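Local atomic coordinates of phospho-2-dehydro-3-deoxyheptonate aldolase (Francisella tularensis, PDB entry 3TQK), a protein that probably catalyses the condensation of phosphoenolpyruvate with D-erythrose 4-phosphate to give DAHP, the first step of chorismate biosynthesis. Residues V33-R37 with A151-T155. Residues are numbered along the deposited sequence; the frame is centred on the assembly and turned at random.
Sequences VRKSR and AELIT
At the N-terminal end of the (beta/alpha)8 barrel of this DAHP synthase, helix 27-45, which precedes the first barrel strand, packs against the loop that leads into the fourth, 156-159. R37 makes the main polar link. Its CG stands anti to its own carbonyl carbon (chi1 -82°), and the rest of the chain is straight, carrying the guanidinium across to I154 O. NE lies 3.0 Å and NH2 2.8 Å from that oxygen, which sits close to the guanidinium plane. Both hydrogen bonds are bent, to 142° and 145° at the hydrogen. A151 O is also close to NH2, but the N-H does not point at it well enough for a hydrogen bond. V33 lays CG1 over one face of the guanidinium, 3.3 Å above its plane and over NE rather than the middle, while CG2 rests 3.7 Å from E152 O. One helical turn along from V33, S36 OG and T155 OG1 lie within hydrogen-bonding distance at 2.6 Å; S36 OG also hydrogen-bonds to T32 O. E152 turns its carboxylate to R124 in a salt bridge, and T155 backbone hydrogen-bonds with C137. Two in-plane N-H groups hold the guanidinium's orientation, the V33 methyl limits its tilting, and the buried I154 carbonyl is satisfied.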
# COMPACT_ATOMS: atom_id res chain seq x y z
N VAL A 33 18.98 21.61 0.02
CA VAL A 33 17.66 21.08 0.31
C VAL A 33 16.72 22.20 0.74
O VAL A 33 15.61 22.31 0.23
CB VAL A 33 17.69 19.97 1.39
CG1 VAL A 33 16.28 19.50 1.72
CG2 VAL A 33 18.55 18.78 0.93
N ARG A 34 17.18 23.04 1.67
CA ARG A 34 16.36 24.11 2.19
C ARG A 34 15.86 25.00 1.06
O ARG A 34 14.66 25.27 0.96
CB ARG A 34 17.14 24.97 3.20
CG ARG A 34 16.28 26.10 3.80
CD ARG A 34 17.06 26.95 4.77
NE ARG A 34 18.22 27.55 4.12
CZ ARG A 34 19.26 28.08 4.78
NH1 ARG A 34 19.28 28.12 6.11
NH2 ARG A 34 20.28 28.58 4.09
N LYS A 35 16.78 25.41 0.21
CA LYS A 35 16.47 26.31 -0.89
C LYS A 35 15.59 25.65 -1.94
O LYS A 35 14.55 26.20 -2.32
CB LYS A 35 17.76 26.81 -1.53
CG LYS A 35 17.61 27.74 -2.73
CD LYS A 35 19.01 28.13 -3.23
CE LYS A 35 19.00 29.06 -4.42
NZ LYS A 35 20.28 29.85 -4.42
N SER A 36 15.99 24.47 -2.41
CA SER A 36 15.26 23.80 -3.47
C SER A 36 13.85 23.41 -3.03
O SER A 36 12.93 23.41 -3.85
CB SER A 36 16.02 22.56 -3.96
OG SER A 36 16.30 21.64 -2.91
N ARG A 37 13.67 23.10 -1.74
CA ARG A 37 12.34 22.78 -1.22
C ARG A 37 11.40 23.97 -1.30
O ARG A 37 10.23 23.82 -1.65
CB ARG A 37 12.41 22.29 0.23
CG ARG A 37 12.77 20.84 0.37
CD ARG A 37 12.79 20.45 1.82
NE ARG A 37 13.07 19.04 2.04
CZ ARG A 37 13.31 18.50 3.24
NH1 ARG A 37 13.29 19.26 4.32
NH2 ARG A 37 13.56 17.21 3.37
N ALA A 151 15.49 11.14 4.48
CA ALA A 151 14.39 12.06 4.10
C ALA A 151 14.77 13.54 4.14
O ALA A 151 14.16 14.36 3.44
CB ALA A 151 13.15 11.82 4.98
N GLU A 152 15.77 13.89 4.95
CA GLU A 152 16.27 15.26 5.07
C GLU A 152 17.24 15.64 3.93
O GLU A 152 17.69 16.78 3.86
CB GLU A 152 16.93 15.50 6.45
CG GLU A 152 18.46 15.19 6.58
CD GLU A 152 18.81 13.70 6.76
OE1 GLU A 152 18.07 12.82 6.27
OE2 GLU A 152 19.85 13.42 7.39
N LEU A 153 17.55 14.69 3.05
CA LEU A 153 18.34 14.96 1.84
C LEU A 153 17.45 15.03 0.58
O LEU A 153 17.92 15.29 -0.52
CB LEU A 153 19.37 13.85 1.66
CG LEU A 153 20.49 13.81 2.70
CD1 LEU A 153 21.17 12.45 2.71
CD2 LEU A 153 21.49 14.94 2.46
N ILE A 154 16.14 14.83 0.77
CA ILE A 154 15.17 14.79 -0.32
C ILE A 154 14.39 16.11 -0.39
O ILE A 154 13.82 16.57 0.61
CB ILE A 154 14.20 13.62 -0.13
CG1 ILE A 154 14.95 12.30 -0.22
CG2 ILE A 154 13.04 13.67 -1.15
CD1 ILE A 154 15.75 12.13 -1.49
N THR A 155 14.40 16.69 -1.60
CA THR A 155 13.68 17.92 -1.92
C THR A 155 12.23 17.64 -2.31
O THR A 155 11.32 18.36 -1.92
CB THR A 155 14.35 18.62 -3.09
OG1 THR A 155 15.61 19.14 -2.66
CG2 THR A 155 13.45 19.75 -3.65